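Local coordinates for protein lipopolysaccharide heptosyltransferase 2 (Escherichia coli, PDB 1PSW) that transfers the second heptose from ADP-L-glycero-beta-D-manno-heptose onto heptosyl-Kdo2-lipid A while the lipopolysaccharide inner core is built, at residues Pro187-Gly192 and Val266-Gly271; Tyr287-Pro292 and Gly322-Leu327. All coordinates share one frame; numbering follows the deposited sequence.

Contact 1: residues Pro187-Gly192 and Val266-Gly271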
loop_
_atom_site.group_PDB
_atom_site.type_symbol
_atom_site.label_atom_id
_atom_site.label_comp_id
_atom_site.label_asym_id
_atom_site.label_seq_id
_atom_site.Cartn_x
_atom_site.Cartn_y
_atom_site.Cartn_z
ATOM N N PRO A 187 -9.173 -10.116 0.357
ATOM C CA PRO A 187 -8.901 -11.453 -0.187
ATOM C C PRO A 187 -8.015 -11.590 -1.424
ATOM O O PRO A 187 -7.581 -12.697 -1.748
ATOM C CB PRO A 187 -10.299 -12.006 -0.416
ATOM C CG PRO A 187 -11.038 -10.799 -0.888
ATOM C CD PRO A 187 -10.558 -9.709 0.061
ATOM N N GLY A 188 -7.744 -10.482 -2.104
ATOM C CA GLY A 188 -6.914 -10.542 -3.295
ATOM C C GLY A 188 -5.432 -10.506 -2.986
ATOM O O GLY A 188 -5.032 -10.525 -1.822
ATOM N N ALA A 189 -4.614 -10.457 -4.032
ATOM C CA ALA A 189 -3.166 -10.412 -3.882
ATOM C C ALA A 189 -2.553 -10.184 -5.251
ATOM O O ALA A 189 -2.748 -10.979 -6.170
ATOM C CB ALA A 189 -2.651 -11.715 -3.286
ATOM N N GLU A 190 -1.813 -9.090 -5.379
ATOM C CA GLU A 190 -1.184 -8.759 -6.643
ATOM C C GLU A 190 -0.169 -9.806 -7.089
ATOM O O GLU A 190 -0.033 -10.066 -8.284
ATOM C CB GLU A 190 -0.518 -7.381 -6.559
ATOM C CG GLU A 190 -1.506 -6.248 -6.311
ATOM C CD GLU A 190 -1.497 -5.759 -4.872
ATOM O OE1 GLU A 190 -1.512 -6.595 -3.946
ATOM O OE2 GLU A 190 -1.487 -4.528 -4.673
ATOM N N PHE A 191 0.532 -10.423 -6.143
ATOM C CA PHE A 191 1.528 -11.424 -6.507
ATOM C C PHE A 191 1.005 -12.800 -6.899
ATOM O O PHE A 191 1.789 -13.738 -7.030
ATOM C CB PHE A 191 2.570 -11.572 -5.397
ATOM C CG PHE A 191 3.659 -10.539 -5.452
ATOM C CD1 PHE A 191 3.360 -9.187 -5.320
ATOM C CD2 PHE A 191 4.986 -10.919 -5.633
ATOM C CE1 PHE A 191 4.368 -8.225 -5.368
ATOM C CE2 PHE A 191 6.002 -9.967 -5.684
ATOM C CZ PHE A 191 5.692 -8.617 -5.550
ATOM N N GLY A 192 -0.307 -12.929 -7.081
ATOM C CA GLY A 192 -0.858 -14.206 -7.500
ATOM C C GLY A 192 -1.630 -15.041 -6.493
ATOM O O GLY A 192 -1.542 -14.820 -5.289
ATOM N N VAL A 266 -8.379 -8.056 7.832
ATOM C CA VAL A 266 -7.755 -9.364 7.639
ATOM C C VAL A 266 -7.329 -9.309 6.180
ATOM O O VAL A 266 -8.144 -8.986 5.308
ATOM C CB VAL A 266 -8.750 -10.524 7.832
ATOM C CG1 VAL A 266 -8.050 -11.857 7.617
ATOM C CG2 VAL A 266 -9.350 -10.468 9.224
ATOM N N THR A 267 -6.066 -9.616 5.903
ATOM C CA THR A 267 -5.577 -9.537 4.534
ATOM C C THR A 267 -4.395 -10.463 4.262
ATOM O O THR A 267 -3.750 -10.960 5.182
ATOM C CB THR A 267 -5.102 -8.102 4.227
ATOM O OG1 THR A 267 -4.605 -8.032 2.885
ATOM C CG2 THR A 267 -3.987 -7.709 5.179
ATOM N N ASN A 268 -4.136 -10.682 2.979
ATOM C CA ASN A 268 -3.003 -11.477 2.537
ATOM C C ASN A 268 -1.864 -10.467 2.362
ATOM O O ASN A 268 -2.042 -9.270 2.589
ATOM C CB ASN A 268 -3.287 -12.112 1.170
ATOM C CG ASN A 268 -4.571 -12.903 1.139
ATOM O OD1 ASN A 268 -4.808 -13.772 1.976
ATOM N ND2 ASN A 268 -5.409 -12.613 0.147
ATOM N N ASP A 269 -0.707 -10.953 1.930
ATOM C CA ASP A 269 0.444 -10.091 1.668
ATOM C C ASP A 269 0.107 -9.367 0.365
ATOM O O ASP A 269 0.313 -9.905 -0.724
ATOM C CB ASP A 269 1.697 -10.961 1.508
ATOM C CG ASP A 269 2.943 -10.167 1.141
ATOM O OD1 ASP A 269 2.940 -8.927 1.291
ATOM O OD2 ASP A 269 3.936 -10.800 0.710
ATOM N N SER A 270 -0.435 -8.158 0.485
ATOM C CA SER A 270 -0.833 -7.373 -0.678
ATOM C C SER A 270 -0.686 -5.869 -0.454
ATOM O O SER A 270 -0.320 -5.427 0.632
ATOM C CB SER A 270 -2.292 -7.672 -1.015
ATOM O OG SER A 270 -3.138 -7.154 0.002
ATOM N N GLY A 271 -0.983 -5.086 -1.487
ATOM C CA GLY A 271 -0.890 -3.641 -1.370
ATOM C C GLY A 271 -1.811 -3.015 -0.329
ATOM O O GLY A 271 -1.406 -2.089 0.383
HETATM O O HOH W 1 -4.888 -8.930 0.390
HETATM O O HOH W 2 0.746 -9.604 -3.322
#
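Asn268 reaches across to two consecutive backbone carbonyls of the other segment. Its ND2 donates to Gly188 O at 2.9 Å, with a nearly straight N-H...O angle of 171°. The oxygen lies in the amide plane of Asn268, but ND2 stands above the Gly188 carbonyl plane. A second bond from ND2, to Pro187 O, is weak and strongly bent. CG of Asn268 lies anti to its carbonyl carbon (chi1 -54°), which turns the amide across to these carbonyls. Its OD1 accepts from Trp197 N, so both ends of the amide are held.

Segment 187-192 follows strand 182-186. Segment 266-271 takes in the last part of strand 264-268 and the turn after it. The two strands are neighbours in the parallel sheet of the C-terminal Rossmann-like domain of this GT-B enzyme. Both segments lie at the same end of that sheet, the end where GT-B enzymes typically bind the nucleotide-sugar donor.

Glu190 is bent at chi2 (103°), and this brings its carboxylate to the backbone N of Gly271. OE1 accepts from Gly271 N at 2.9 Å through its syn lone pair. The same oxygen lies 3.2 Å from Ser270 CB. Gly271 has no CB to crowd the carboxylate.

One water links three residues: it donates to Gly188 O and Thr267 OG1 and accepts from Ser270 OG. Another water joins Phe191 N to Asp269 O.

Contact 2: residues Tyr287-Pro292 and Gly322-Leu327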
loop_
_atom_site.group_PDB
_atom_site.type_symbol
_atom_site.label_atom_id
_atom_site.label_comp_id
_atom_site.label_asym_id
_atom_site.label_seq_id
_atom_site.Cartn_x
_atom_site.Cartn_y
_atom_site.Cartn_z
ATOM N N TYR A 287 0.356 -14.977 5.748
ATOM C CA TYR A 287 1.438 -15.319 4.828
ATOM C C TYR A 287 1.563 -16.813 4.570
ATOM O O TYR A 287 1.309 -17.636 5.448
ATOM C CB TYR A 287 2.774 -14.821 5.372
ATOM C CG TYR A 287 2.970 -13.329 5.285
ATOM C CD1 TYR A 287 2.306 -12.460 6.154
ATOM C CD2 TYR A 287 3.833 -12.784 4.336
ATOM C CE1 TYR A 287 2.503 -11.082 6.077
ATOM C CE2 TYR A 287 4.036 -11.412 4.251
ATOM C CZ TYR A 287 3.374 -10.568 5.122
ATOM O OH TYR A 287 3.591 -9.207 5.055
ATOM N N GLY A 288 1.970 -17.138 3.351
ATOM C CA GLY A 288 2.156 -18.518 2.961
ATOM C C GLY A 288 3.527 -18.693 2.326
ATOM O O GLY A 288 4.530 -18.733 3.040
ATOM N N PRO A 289 3.617 -18.779 0.990
ATOM C CA PRO A 289 4.922 -18.954 0.347
ATOM C C PRO A 289 5.866 -17.756 0.487
ATOM O O PRO A 289 7.084 -17.922 0.440
ATOM C CB PRO A 289 4.546 -19.246 -1.101
ATOM C CG PRO A 289 3.321 -18.408 -1.289
ATOM C CD PRO A 289 2.545 -18.693 -0.017
ATOM N N SER A 290 5.314 -16.558 0.664
ATOM C CA SER A 290 6.132 -15.352 0.813
ATOM C C SER A 290 6.348 -15.009 2.287
ATOM O O SER A 290 5.642 -15.511 3.157
ATOM C CB SER A 290 5.454 -14.170 0.114
ATOM O OG SER A 290 4.260 -13.781 0.784
ATOM N N SER A 291 7.323 -14.149 2.566
ATOM C CA SER A 291 7.603 -13.745 3.938
ATOM C C SER A 291 7.519 -12.229 4.038
ATOM O O SER A 291 7.563 -11.532 3.026
ATOM C CB SER A 291 9.007 -14.186 4.352
ATOM O OG SER A 291 9.985 -13.363 3.744
ATOM N N PRO A 292 7.391 -11.696 5.262
ATOM C CA PRO A 292 7.309 -10.247 5.461
ATOM C C PRO A 292 8.687 -9.602 5.626
ATOM O O PRO A 292 8.781 -8.469 6.084
ATOM C CB PRO A 292 6.462 -10.133 6.719
ATOM C CG PRO A 292 6.920 -11.312 7.510
ATOM C CD PRO A 292 6.939 -12.414 6.469
ATOM N N GLY A 322 -2.760 -22.032 -8.375
ATOM C CA GLY A 322 -3.594 -22.461 -7.270
ATOM C C GLY A 322 -3.118 -21.980 -5.919
ATOM O O GLY A 322 -2.093 -21.310 -5.810
ATOM N N TYR A 323 -3.886 -22.323 -4.890
ATOM C CA TYR A 323 -3.567 -21.962 -3.518
ATOM C C TYR A 323 -2.373 -22.776 -3.027
ATOM O O TYR A 323 -2.087 -23.863 -3.536
ATOM C CB TYR A 323 -4.754 -22.255 -2.605
ATOM C CG TYR A 323 -5.982 -21.406 -2.863
ATOM C CD1 TYR A 323 -5.917 -20.012 -2.797
ATOM C CD2 TYR A 323 -7.218 -21.996 -3.113
ATOM C CE1 TYR A 323 -7.059 -19.226 -2.969
ATOM C CE2 TYR A 323 -8.364 -21.226 -3.283
ATOM C CZ TYR A 323 -8.279 -19.838 -3.209
ATOM O OH TYR A 323 -9.416 -19.071 -3.356
ATOM N N HIS A 324 -1.693 -22.246 -2.017
ATOM C CA HIS A 324 -0.536 -22.902 -1.434
ATOM C C HIS A 324 -0.962 -23.597 -0.148
ATOM O O HIS A 324 -1.773 -23.070 0.613
ATOM C CB HIS A 324 0.565 -21.874 -1.147
ATOM C CG HIS A 324 1.922 -22.479 -0.971
ATOM N ND1 HIS A 324 2.333 -23.068 0.207
ATOM C CD2 HIS A 324 2.947 -22.632 -1.842
ATOM C CE1 HIS A 324 3.548 -23.559 0.051
ATOM N NE2 HIS A 324 3.944 -23.309 -1.185
ATOM N N GLN A 325 -0.409 -24.781 0.093
ATOM C CA GLN A 325 -0.757 -25.550 1.285
ATOM C C GLN A 325 -0.539 -24.777 2.583
ATOM O O GLN A 325 -1.305 -24.921 3.538
ATOM C CB GLN A 325 0.055 -26.847 1.335
ATOM C CG GLN A 325 -0.460 -27.852 2.351
ATOM C CD GLN A 325 -1.850 -28.339 2.002
ATOM O OE1 GLN A 325 -2.097 -28.774 0.876
ATOM N NE2 GLN A 325 -2.766 -28.274 2.962
ATOM N N SER A 326 0.505 -23.955 2.614
ATOM C CA SER A 326 0.824 -23.178 3.811
ATOM C C SER A 326 -0.290 -22.219 4.224
ATOM O O SER A 326 -0.424 -21.894 5.404
ATOM C CB SER A 326 2.138 -22.408 3.614
ATOM O OG SER A 326 2.049 -21.472 2.555
ATOM N N LEU A 327 -1.079 -21.760 3.254
ATOM C CA LEU A 327 -2.189 -20.854 3.534
ATOM C C LEU A 327 -3.457 -21.662 3.796
ATOM O O LEU A 327 -4.284 -21.288 4.629
ATOM C CB LEU A 327 -2.392 -19.880 2.368
ATOM C CG LEU A 327 -1.543 -18.593 2.499
ATOM C CD1 LEU A 327 -1.460 -17.851 1.182
ATOM C CD2 LEU A 327 -2.162 -17.701 3.572
HETATM O O HOH W 3 1.516 -20.152 6.415
#
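Gly288 and Ser326 bring the two backbones to a CA-CA distance of 4.9 Å. The loop 287-292 leaves strand 283-287 of the C-terminal Rossmann-like domain of the GT-B fold. It meets the first turn of helix 325-328, where His324 is the N-cap. Water 3 donates to Tyr287 O and Ser326 O and so bridges the backbones.

Gly288 lets the helix come close. Its CA lies 3.7 Å from Leu327 CG, and a CB here would run into Leu327 and Ser326.

Pro289 lies over one face of the His324 ring in a CH-pi contact. Its CB is 4.1 Å from the ring centroid, 22° off the normal and offset toward the rim. CG of His324 lies anti to its backbone N (chi1 -161°), which lets the ring serve both proline and cap. ND1 accepts from Ser326 N at 3.1 Å, close to the ring plane. Shortening His324 to an alanine would take away the ring, and is likely to leave Ser326 N without its capping partner and Pro289 CB without the face it packs on. Pro289 CD also packs on Leu327 CD1 at 4.3 Å. Ser326 OG sits 3.0 Å from Gly288 CA.

Both contacts are largely buried, each with partly exposed members: Ala189 and Glu190 in contact 1, Pro289 and His324 in contact 2. Their strand-side segments lie at the same end of one parallel sheet. Contact 1 joins the loop after strand 182-186 to the end of the neighbouring strand 264-268 and the turn that follows. Contact 2 packs helix 325-328 against the loop after the next strand, 283-287. The chemistry differs accordingly. Direct hydrogen bonds and water hold contact 1; apolar packing, a CH-pi contact and one bridging water hold contact 2. The two meet directly: Asp269 OD2 probably hydrogen-bonds Ser290 OG at 3.0 Å, and Asp269 CG packs on Tyr287 CE2. Their centres are about 11 Å apart.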